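Local coordinates for protein Cel44C (Paenibacillus polymyxa, PDB 2YIH) that hydrolyses xyloglucan and probably other beta-1,4-glucans as the family 44 glycoside hydrolase part of a longer protein, binding the glycan in a pocket of its TIM barrel, at residues V232-G237 / D241-P246; N186-W191 / K206-R211; Y261-M266 / D279-H284. The protein carries 8 engineered substitutions. All blocks are in the same frame, centred on the assembly; numbering follows the deposited sequence.

Contact 1 (V232-G237 / D241-P246). With BGC (beta-D-glucopyranose), chain B; XYS (alpha-D-xylopyranose), chain C.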
loop_
_atom_site.group_PDB
_atom_site.type_symbol
_atom_site.label_atom_id
_atom_site.label_comp_id
_atom_site.label_asym_id
_atom_site.label_seq_id
_atom_site.Cartn_x
_atom_site.Cartn_y
_atom_site.Cartn_z
ATOM N N VAL A 232 3.408 10.155 -2.853
ATOM C CA VAL A 232 3.847 8.815 -3.317
ATOM C C VAL A 232 5.373 8.648 -3.080
ATOM O O VAL A 232 6.149 8.273 -3.990
ATOM C CB VAL A 232 3.454 8.550 -4.827
ATOM C CG1 VAL A 232 3.399 7.052 -5.102
ATOM C CG2 VAL A 232 2.052 9.172 -5.153
ATOM N N LEU A 233 5.818 9.006 -1.885
ATOM C CA LEU A 233 7.258 9.078 -1.602
ATOM C C LEU A 233 7.893 7.699 -1.477
ATOM O O LEU A 233 7.331 6.795 -0.826
ATOM C CB LEU A 233 7.494 9.850 -0.300
ATOM C CG LEU A 233 6.981 11.292 -0.315
ATOM C CD1 LEU A 233 7.275 11.992 1.024
ATOM C CD2 LEU A 233 7.616 12.123 -1.455
ATOM N N TYR A 234 9.098 7.534 -2.041
ATOM C CA TYR A 234 9.698 6.194 -2.123
ATOM C C TYR A 234 10.105 5.604 -0.779
ATOM O O TYR A 234 10.173 4.369 -0.631
ATOM C CB TYR A 234 10.908 6.188 -3.081
ATOM C CG TYR A 234 12.222 6.542 -2.418
ATOM C CD1 TYR A 234 13.027 5.556 -1.809
ATOM C CD2 TYR A 234 12.673 7.859 -2.408
ATOM C CE1 TYR A 234 14.277 5.910 -1.195
ATOM C CE2 TYR A 234 13.903 8.212 -1.804
ATOM C CZ TYR A 234 14.690 7.225 -1.211
ATOM O OH TYR A 234 15.885 7.568 -0.604
ATOM N N GLY A 235 10.457 6.456 0.188
ATOM C CA GLY A 235 11.092 5.962 1.410
ATOM C C GLY A 235 11.622 7.117 2.240
ATOM O O GLY A 235 11.449 8.279 1.891
ATOM N N PHE A 236 12.275 6.789 3.353
ATOM C CA PHE A 236 12.556 7.770 4.368
ATOM C C PHE A 236 13.392 8.963 3.871
ATOM O O PHE A 236 13.156 10.097 4.281
ATOM C CB PHE A 236 13.223 7.109 5.578
ATOM C CG PHE A 236 13.386 8.057 6.724
ATOM C CD1 PHE A 236 12.311 8.321 7.563
ATOM C CD2 PHE A 236 14.517 8.844 6.813
ATOM C CE1 PHE A 236 12.427 9.291 8.582
ATOM C CE2 PHE A 236 14.621 9.814 7.797
ATOM C CZ PHE A 236 13.575 10.056 8.646
ATOM N N GLY A 237 14.339 8.730 2.966
ATOM C CA GLY A 237 15.138 9.862 2.475
ATOM C C GLY A 237 14.289 10.933 1.787
ATOM O O GLY A 237 14.608 12.126 1.842
ATOM N N ASP A 241 13.735 15.037 3.366
ATOM C CA ASP A 241 14.059 16.297 2.680
ATOM C C ASP A 241 13.953 16.138 1.169
ATOM O O ASP A 241 14.653 16.817 0.373
ATOM C CB ASP A 241 15.460 16.809 3.117
ATOM C CG ASP A 241 16.604 15.867 2.719
ATOM O OD1 ASP A 241 16.386 14.784 2.119
ATOM O OD2 ASP A 241 17.765 16.211 3.040
ATOM N N LEU A 242 13.022 15.277 0.763
ATOM C CA LEU A 242 12.810 15.034 -0.644
ATOM C C LEU A 242 14.129 14.664 -1.370
ATOM O O LEU A 242 14.421 15.146 -2.451
ATOM C CB LEU A 242 12.060 16.218 -1.310
ATOM C CG LEU A 242 11.415 15.884 -2.669
ATOM C CD1 LEU A 242 10.288 14.831 -2.520
ATOM C CD2 LEU A 242 10.842 17.164 -3.296
ATOM N N GLN A 243 14.875 13.759 -0.755
ATOM C CA GLN A 243 16.164 13.274 -1.263
ATOM C C GLN A 243 17.114 14.445 -1.519
ATOM O O GLN A 243 17.676 14.577 -2.593
ATOM C CB GLN A 243 15.981 12.385 -2.517
ATOM C CG GLN A 243 17.200 11.521 -2.824
ATOM C CD GLN A 243 17.356 10.349 -1.876
ATOM O OE1 GLN A 243 16.476 10.049 -1.030
ATOM N NE2 GLN A 243 18.510 9.676 -1.982
ATOM N N THR A 244 17.262 15.293 -0.508
ATOM C CA THR A 244 18.156 16.480 -0.614
ATOM C C THR A 244 17.760 17.331 -1.824
ATOM O O THR A 244 18.599 17.667 -2.685
ATOM C CB THR A 244 19.666 16.077 -0.726
ATOM O OG1 THR A 244 19.941 14.978 0.144
ATOM C CG2 THR A 244 20.572 17.261 -0.331
ATOM N N ALA A 245 16.478 17.710 -1.899
ATOM C CA ALA A 245 15.989 18.568 -2.976
ATOM C C ALA A 245 16.846 19.844 -3.024
ATOM O O ALA A 245 17.220 20.379 -1.968
ATOM C CB ALA A 245 14.521 18.928 -2.759
ATOM N N PRO A 246 17.151 20.325 -4.228
ATOM C CA PRO A 246 18.055 21.490 -4.336
ATOM C C PRO A 246 17.576 22.745 -3.617
ATOM O O PRO A 246 18.413 23.533 -3.149
ATOM C CB PRO A 246 18.151 21.737 -5.849
ATOM C CG PRO A 246 17.086 20.856 -6.483
ATOM C CD PRO A 246 16.924 19.701 -5.543
HETATM C C2 BGC B . 20.320 7.452 0.844
HETATM C C3 BGC B . 19.179 6.613 0.298
HETATM C C4 BGC B . 19.515 5.130 0.473
HETATM C C5 BGC B . 20.019 4.802 1.870
HETATM C C6 BGC B . 20.546 3.370 1.940
HETATM C C1 BGC B . 20.618 7.050 2.285
HETATM O O2 BGC B . 19.964 8.821 0.742
HETATM O O3 BGC B . 19.006 6.850 -1.101
HETATM O O4 BGC B . 18.330 4.387 0.272
HETATM O O5 BGC B . 21.057 5.696 2.248
HETATM O O6 BGC B . 21.549 3.224 0.923
HETATM C C1 XYS C . 18.936 6.107 -5.713
HETATM C C2 XYS C . 20.405 6.494 -5.788
HETATM C C3 XYS C . 20.607 7.734 -4.933
HETATM C C4 XYS C . 19.766 8.852 -5.520
HETATM C C5 XYS C . 18.298 8.442 -5.666
HETATM O O2 XYS C . 21.231 5.429 -5.315
HETATM O O3 XYS C . 21.970 8.151 -5.003
HETATM O O4 XYS C . 19.932 10.004 -4.680
HETATM O O5 XYS C . 18.153 7.150 -6.303
#
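Tyr234 brings the hydroxyl end of its ring up to the side-chain amide of Gln243, in the loops that line the glycan pocket at the C-terminal mouth of the TIM barrel. Its OH donates a short 2.6 Å bond to Gln243 OE1, which lies at the ring edge; ring and amide planes stand 61° apart and the donor is tilted 34° from the carbonyl plane. With OE1 so engaged, the amide turns its nitrogen to the sugars: Gln243 NE2 donates to O3 of the chain B glucose at 3.0 Å and to O4 of the xylose at 3.1 Å, with a weak further bond to glucose O2. Without this amide, as with an alanine here, both sugars would probably lose a donor and the Tyr234 hydroxyl this acceptor. A backbone bond ties the same loop back to helix 236-241: Gln243 N donates to Gly237 O at 3.1 Å. Beneath the polar layer Leu233 and Leu242 cross at about a right angle, Leu233 CD2 meeting Leu242 CD1 at 4.0 Å. Where the loop turns away, Asp241 OD1 forms an Asx motif, taking Thr244 N at 2.8 Å from above the carboxylate plane.

Contact 2 (N186-W191 / K206-R211). With BGC (beta-D-glucopyranose), chain D.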
loop_
_atom_site.group_PDB
_atom_site.type_symbol
_atom_site.label_atom_id
_atom_site.label_comp_id
_atom_site.label_asym_id
_atom_site.label_seq_id
_atom_site.Cartn_x
_atom_site.Cartn_y
_atom_site.Cartn_z
ATOM N N ASN A 186 4.521 8.936 -9.181
ATOM C CA ASN A 186 5.120 7.854 -8.424
ATOM C C ASN A 186 6.546 8.259 -8.086
ATOM O O ASN A 186 7.339 8.532 -9.004
ATOM C CB ASN A 186 5.145 6.562 -9.282
ATOM C CG ASN A 186 5.782 5.388 -8.549
ATOM O OD1 ASN A 186 6.959 5.048 -8.800
ATOM N ND2 ASN A 186 5.057 4.811 -7.622
ATOM N N GLU A 187 6.854 8.312 -6.793
ATOM C CA GLU A 187 8.236 8.482 -6.303
ATOM C C GLU A 187 8.985 9.650 -6.977
ATOM O O GLU A 187 10.072 9.439 -7.590
ATOM C CB GLU A 187 9.045 7.163 -6.450
ATOM C CG GLU A 187 8.378 6.029 -5.637
ATOM C CD GLU A 187 9.143 4.709 -5.606
ATOM O OE1 GLU A 187 10.177 4.536 -6.340
ATOM O OE2 GLU A 187 8.694 3.830 -4.787
ATOM N N PRO A 188 8.449 10.870 -6.828
ATOM C CA PRO A 188 9.046 12.038 -7.506
ATOM C C PRO A 188 10.513 12.329 -7.131
ATOM O O PRO A 188 11.296 12.757 -8.003
ATOM C CB PRO A 188 8.112 13.186 -7.097
ATOM C CG PRO A 188 7.501 12.704 -5.763
ATOM C CD PRO A 188 7.238 11.248 -6.048
ATOM N N ALA A 189 10.920 12.035 -5.894
ATOM C CA ALA A 189 12.320 12.257 -5.480
ATOM C C ALA A 189 13.267 11.281 -6.137
ATOM O O ALA A 189 14.472 11.526 -6.141
ATOM C CB ALA A 189 12.473 12.207 -3.956
ATOM N N LEU A 190 12.692 10.251 -6.793
ATOM C CA LEU A 190 13.466 9.319 -7.624
ATOM C C LEU A 190 13.328 9.545 -9.124
ATOM O O LEU A 190 13.998 8.834 -9.899
ATOM C CB LEU A 190 13.170 7.855 -7.262
ATOM C CG LEU A 190 13.553 7.482 -5.826
ATOM C CD1 LEU A 190 13.406 5.990 -5.652
ATOM C CD2 LEU A 190 14.954 7.923 -5.421
ATOM N N TRP A 191 12.559 10.557 -9.544
ATOM C CA TRP A 191 12.427 10.791 -10.977
ATOM C C TRP A 191 13.804 10.890 -11.644
ATOM O O TRP A 191 14.003 10.364 -12.754
ATOM C CB TRP A 191 11.668 12.086 -11.253
ATOM C CG TRP A 191 10.203 12.003 -11.104
ATOM C CD1 TRP A 191 9.418 10.860 -11.012
ATOM C CD2 TRP A 191 9.314 13.117 -10.997
ATOM N NE1 TRP A 191 8.088 11.225 -10.882
ATOM C CE2 TRP A 191 8.002 12.600 -10.866
ATOM C CE3 TRP A 191 9.502 14.501 -11.008
ATOM C CZ2 TRP A 191 6.871 13.429 -10.755
ATOM C CZ3 TRP A 191 8.366 15.357 -10.901
ATOM C CH2 TRP A 191 7.074 14.811 -10.775
ATOM N N LYS A 206 9.448 22.984 -4.005
ATOM C CA LYS A 206 8.417 23.885 -4.525
ATOM C C LYS A 206 7.896 23.384 -5.863
ATOM O O LYS A 206 6.682 23.404 -6.104
ATOM C CB LYS A 206 8.940 25.324 -4.643
ATOM C CG LYS A 206 7.873 26.317 -5.137
ATOM C CD LYS A 206 8.523 27.648 -5.503
ATOM C CE LYS A 206 7.474 28.741 -5.734
ATOM N NZ LYS A 206 6.700 28.528 -6.978
ATOM N N GLU A 207 8.806 22.910 -6.722
ATOM C CA GLU A 207 8.387 22.304 -8.001
ATOM C C GLU A 207 7.319 21.222 -7.785
ATOM O O GLU A 207 6.326 21.160 -8.507
ATOM C CB GLU A 207 9.585 21.675 -8.730
ATOM C CG GLU A 207 9.156 20.969 -10.015
ATOM C CD GLU A 207 10.266 20.136 -10.637
ATOM O OE1 GLU A 207 11.390 20.113 -10.086
ATOM O OE2 GLU A 207 10.002 19.484 -11.671
ATOM N N LEU A 208 7.606 20.314 -6.863
ATOM C CA LEU A 208 6.697 19.190 -6.605
ATOM C C LEU A 208 5.320 19.705 -6.178
ATOM O O LEU A 208 4.296 19.244 -6.688
ATOM C CB LEU A 208 7.284 18.258 -5.567
ATOM C CG LEU A 208 6.408 17.026 -5.295
ATOM C CD1 LEU A 208 6.048 16.285 -6.596
ATOM C CD2 LEU A 208 7.117 16.116 -4.300
ATOM N N VAL A 209 5.296 20.660 -5.252
ATOM C CA VAL A 209 4.010 21.236 -4.833
ATOM C C VAL A 209 3.278 21.894 -6.005
ATOM O O VAL A 209 2.086 21.684 -6.197
ATOM C CB VAL A 209 4.178 22.230 -3.664
ATOM C CG1 VAL A 209 2.871 23.067 -3.458
ATOM C CG2 VAL A 209 4.541 21.469 -2.400
ATOM N N ASP A 210 3.986 22.694 -6.794
ATOM C CA ASP A 210 3.366 23.345 -7.943
ATOM C C ASP A 210 2.795 22.347 -8.964
ATOM O O ASP A 210 1.683 22.521 -9.450
ATOM C CB ASP A 210 4.354 24.307 -8.633
ATOM C CG ASP A 210 4.658 25.557 -7.793
ATOM O OD1 ASP A 210 3.917 25.872 -6.832
ATOM O OD2 ASP A 210 5.670 26.214 -8.112
ATOM N N ARG A 211 3.571 21.299 -9.288
ATOM C CA ARG A 211 3.092 20.287 -10.235
ATOM C C ARG A 211 1.857 19.586 -9.681
ATOM O O ARG A 211 0.916 19.305 -10.419
ATOM C CB ARG A 211 4.191 19.249 -10.483
ATOM C CG ARG A 211 5.268 19.747 -11.438
ATOM C CD ARG A 211 6.302 18.654 -11.684
ATOM N NE ARG A 211 7.405 19.139 -12.524
ATOM C CZ ARG A 211 7.350 19.207 -13.854
ATOM N NH1 ARG A 211 6.245 18.839 -14.498
ATOM N NH2 ARG A 211 8.377 19.704 -14.545
HETATM C C2 BGC D . 14.964 2.405 -6.570
HETATM C C3 BGC D . 13.612 2.779 -7.182
HETATM C C4 BGC D . 12.520 1.894 -6.582
HETATM C C5 BGC D . 12.599 1.823 -5.058
HETATM C C6 BGC D . 11.643 0.729 -4.586
HETATM C C1 BGC D . 14.872 2.507 -5.048
HETATM O O2 BGC D . 16.005 3.273 -7.041
HETATM O O3 BGC D . 13.628 2.592 -8.606
HETATM O O4 BGC D . 11.191 2.274 -6.976
HETATM O O5 BGC D . 13.935 1.516 -4.641
HETATM O O6 BGC D . 11.786 -0.454 -5.385
#
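The loop leaving barrel strand 181-184, which carries Glu187 and Leu190 of the glycan pocket, rests on helix 205-222 through Pro188 against Leu208 and Trp191 against Arg211. Pro188 meets both methyls of Leu208: its CG lies 3.7 Å from Leu208 CD2 and its CB 3.8 Å from Leu208 CD1. The leucine reaches the proline because its CG stands opposite the backbone N across the first torsion (chi1 -178°), which carries the methyls over to the loop. Beside this pair, the six-membered end of the Trp191 indole takes Arg211 CD at its edge, 4.0 Å from CZ3 and near the ring plane. The guanidinium plane stands almost perpendicular to the indole, at 88°, and it is the aliphatic CD of Arg211 that touches. The charged end of Arg211 stays on the helix: Arg211 NE donates to the anti lone pair of Glu207 OE2 at 2.8 Å in a salt bridge, close to the guanidinium plane, and His199 also bonds to this oxygen. Indole NE1 is held by Asp185. On its pocket side the loop presents Glu187 OE1 2.6 Å from O4 of the chain D glucose, while Leu190 CD1 packs 3.6 Å from C3 of that sugar. A substrate loop at the C-terminal end of a strand, backed by the helix that leads on to the next barrel strand, is consistent with a TIM-barrel glycoside hydrolase.

Contact 3 (Y261-M266 / D279-H284)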
loop_
_atom_site.group_PDB
_atom_site.type_symbol
_atom_site.label_atom_id
_atom_site.label_comp_id
_atom_site.label_asym_id
_atom_site.label_seq_id
_atom_site.Cartn_x
_atom_site.Cartn_y
_atom_site.Cartn_z
ATOM N N TYR A 261 6.275 20.094 5.240
ATOM C CA TYR A 261 6.247 21.143 4.213
ATOM C C TYR A 261 5.151 20.844 3.183
ATOM O O TYR A 261 4.378 21.720 2.795
ATOM C CB TYR A 261 7.630 21.276 3.528
ATOM C CG TYR A 261 7.630 22.140 2.271
ATOM C CD1 TYR A 261 7.841 23.518 2.349
ATOM C CD2 TYR A 261 7.470 21.575 0.993
ATOM C CE1 TYR A 261 7.837 24.308 1.183
ATOM C CE2 TYR A 261 7.471 22.358 -0.166
ATOM C CZ TYR A 261 7.655 23.721 -0.061
ATOM O OH TYR A 261 7.648 24.500 -1.178
ATOM N N TYR A 262 5.137 19.606 2.704
ATOM C CA TYR A 262 4.160 19.206 1.688
ATOM C C TYR A 262 2.721 19.336 2.196
ATOM O O TYR A 262 1.861 19.900 1.523
ATOM C CB TYR A 262 4.431 17.781 1.242
ATOM C CG TYR A 262 3.495 17.249 0.161
ATOM C CD1 TYR A 262 3.789 17.430 -1.207
ATOM C CD2 TYR A 262 2.392 16.456 0.508
ATOM C CE1 TYR A 262 2.959 16.901 -2.179
ATOM C CE2 TYR A 262 1.579 15.922 -0.441
ATOM C CZ TYR A 262 1.879 16.125 -1.780
ATOM O OH TYR A 262 1.099 15.538 -2.707
ATOM N N LEU A 263 2.475 18.827 3.399
ATOM C CA LEU A 263 1.135 18.877 3.978
ATOM C C LEU A 263 0.661 20.314 4.140
ATOM O O LEU A 263 -0.444 20.669 3.716
ATOM C CB LEU A 263 1.093 18.132 5.313
ATOM C CG LEU A 263 1.148 16.613 5.200
ATOM C CD1 LEU A 263 1.675 16.005 6.486
ATOM C CD2 LEU A 263 -0.225 16.052 4.848
ATOM N N ASP A 264 1.535 21.164 4.678
ATOM C CA ASP A 264 1.167 22.555 4.914
ATOM C C ASP A 264 0.968 23.290 3.595
ATOM O O ASP A 264 0.026 24.075 3.436
ATOM C CB ASP A 264 2.264 23.228 5.767
ATOM C CG ASP A 264 1.851 24.594 6.295
ATOM O OD1 ASP A 264 0.674 24.787 6.618
ATOM O OD2 ASP A 264 2.752 25.449 6.463
ATOM N N GLN A 265 1.847 23.036 2.619
ATOM C CA GLN A 265 1.741 23.734 1.327
ATOM C C GLN A 265 0.523 23.277 0.538
ATOM O O GLN A 265 -0.131 24.101 -0.109
ATOM C CB GLN A 265 3.026 23.556 0.480
ATOM C CG GLN A 265 4.267 24.267 1.093
ATOM C CD GLN A 265 4.080 25.779 1.246
ATOM O OE1 GLN A 265 4.255 26.350 2.343
ATOM N NE2 GLN A 265 3.610 26.402 0.191
ATOM N N MET A 266 0.176 21.993 0.629
ATOM C CA MET A 266 -1.045 21.499 -0.026
ATOM C C MET A 266 -2.300 22.061 0.663
ATOM O O MET A 266 -3.268 22.435 -0.012
ATOM C CB MET A 266 -1.073 19.957 -0.126
ATOM C CG MET A 266 0.040 19.381 -1.052
ATOM S SD MET A 266 -0.118 19.984 -2.749
ATOM C CE MET A 266 -1.525 19.006 -3.332
ATOM N N ASP A 279 -6.217 14.371 -0.714
ATOM C CA ASP A 279 -7.099 13.576 0.115
ATOM C C ASP A 279 -6.348 12.571 0.961
ATOM O O ASP A 279 -6.761 12.279 2.084
ATOM C CB ASP A 279 -8.131 12.862 -0.759
ATOM C CG ASP A 279 -9.074 13.838 -1.388
ATOM O OD1 ASP A 279 -9.912 14.368 -0.612
ATOM O OD2 ASP A 279 -8.893 14.156 -2.585
ATOM N N VAL A 280 -5.256 12.019 0.413
ATOM C CA VAL A 280 -4.555 10.921 1.068
ATOM C C VAL A 280 -3.060 11.153 0.945
ATOM O O VAL A 280 -2.551 11.317 -0.176
ATOM C CB VAL A 280 -4.898 9.556 0.406
ATOM C CG1 VAL A 280 -4.254 8.387 1.170
ATOM C CG2 VAL A 280 -6.450 9.361 0.289
ATOM N N PHE A 281 -2.386 11.144 2.082
ATOM C CA PHE A 281 -0.940 11.300 2.111
ATOM C C PHE A 281 -0.370 9.917 1.922
ATOM O O PHE A 281 -0.711 8.990 2.667
ATOM C CB PHE A 281 -0.475 11.929 3.427
ATOM C CG PHE A 281 1.004 12.252 3.433
ATOM C CD1 PHE A 281 1.465 13.436 2.880
ATOM C CD2 PHE A 281 1.927 11.338 3.946
ATOM C CE1 PHE A 281 2.855 13.720 2.841
ATOM C CE2 PHE A 281 3.303 11.606 3.917
ATOM C CZ PHE A 281 3.763 12.798 3.343
ATOM N N ASP A 282 0.436 9.776 0.862
ATOM C CA ASP A 282 0.730 8.496 0.201
ATOM C C ASP A 282 2.252 8.276 0.291
ATOM O O ASP A 282 3.022 9.105 -0.197
ATOM C CB ASP A 282 0.288 8.654 -1.260
ATOM C CG ASP A 282 0.517 7.405 -2.118
ATOM O OD1 ASP A 282 1.456 6.637 -1.831
ATOM O OD2 ASP A 282 -0.223 7.216 -3.102
ATOM N N VAL A 283 2.666 7.237 1.017
ATOM C CA VAL A 283 4.086 6.835 1.085
ATOM C C VAL A 283 4.315 5.376 0.655
ATOM O O VAL A 283 3.404 4.540 0.683
ATOM C CB VAL A 283 4.653 7.019 2.512
ATOM C CG1 VAL A 283 4.568 8.481 2.936
ATOM C CG2 VAL A 283 3.938 6.119 3.515
ATOM N N HIS A 284 5.549 5.096 0.228
ATOM C CA HIS A 284 6.046 3.720 0.111
ATOM C C HIS A 284 6.991 3.400 1.276
ATOM O O HIS A 284 7.677 4.283 1.787
ATOM C CB HIS A 284 6.770 3.573 -1.232
ATOM C CG HIS A 284 5.860 3.804 -2.401
ATOM N ND1 HIS A 284 6.299 3.841 -3.709
ATOM C CD2 HIS A 284 4.511 3.943 -2.449
ATOM C CE1 HIS A 284 5.262 4.017 -4.514
ATOM N NE2 HIS A 284 4.162 4.076 -3.772
#
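Tyr262 and Phe281 both hold CG trans to their own backbone nitrogen (chi1 -179° and -173°), and these torsions bring the two rings together between helix 258-273 and strand 280-285. The helix belongs to the connection of a beta-alpha-beta crossover in the TIM barrel, linking the parallel neighbours 227-233 and 280-285, and it packs on the outside of the strand that follows it. Tyr262 CD2 comes to 3.6 Å from Phe281 CE1, near the plane of the phenylalanine ring and at its edge. The ring planes stand 66° apart with centroids separated by 5.9 Å, so the pair is an oblique one in which carbons at the ring rims do the touching. Leu263, the next residue along the helix, reaches the same ring, crossing Phe281 at about a right angle. Leu263 CD2 lies 3.7 Å, and Leu263 CG 3.9 Å, from Phe281 CD1. Adjacent ring carbons of one phenylalanine, CD1 and CE1, thus receive both helix side chains, and the contact is wholly apolar. Pro231 of the neighbouring barrel strand touches both Tyr262 and Phe281, while Val345 and Tyr348 of helix 337-348 touch Leu263, so the cluster extends to the preceding strand, 227-233, and to helix 337-348. Along the strand, Asp282 follows Phe281 with its side chain directed into the barrel, where OD1 is hydrogen-bonded to Thr357. Within the helix the tyrosine ring has a further neighbour one turn on: Met266 CG sits over the centre of one face of Tyr262, 3.7 Å above the ring plane.

In the fold
The contacts follow one another along the chain as contact 2, contact 1, contact 3, and occupy adjoining sectors of one eight-stranded parallel barrel, around strands 181-184, 227-233 and 280-285. Contact 1 lies about 9 Å from contact 2 and about 12 Å from contact 3, centre to centre; contacts 2 and 3 are about 11 Å apart. Backbone bonds join contact 1 to both others, Val232 O to Glu187 N and Leu233 O to His284 N, and Glu187 OE2 is hydrogen-bonded to His284 ND1 at 2.6 Å. Tyr261 also packs helix 258-273 against Val209 of helix 205-222. Contacts 1 and 2 hold residues of the glycan pocket, while contact 3 packs helix 258-273 on the outside of the barrel wall.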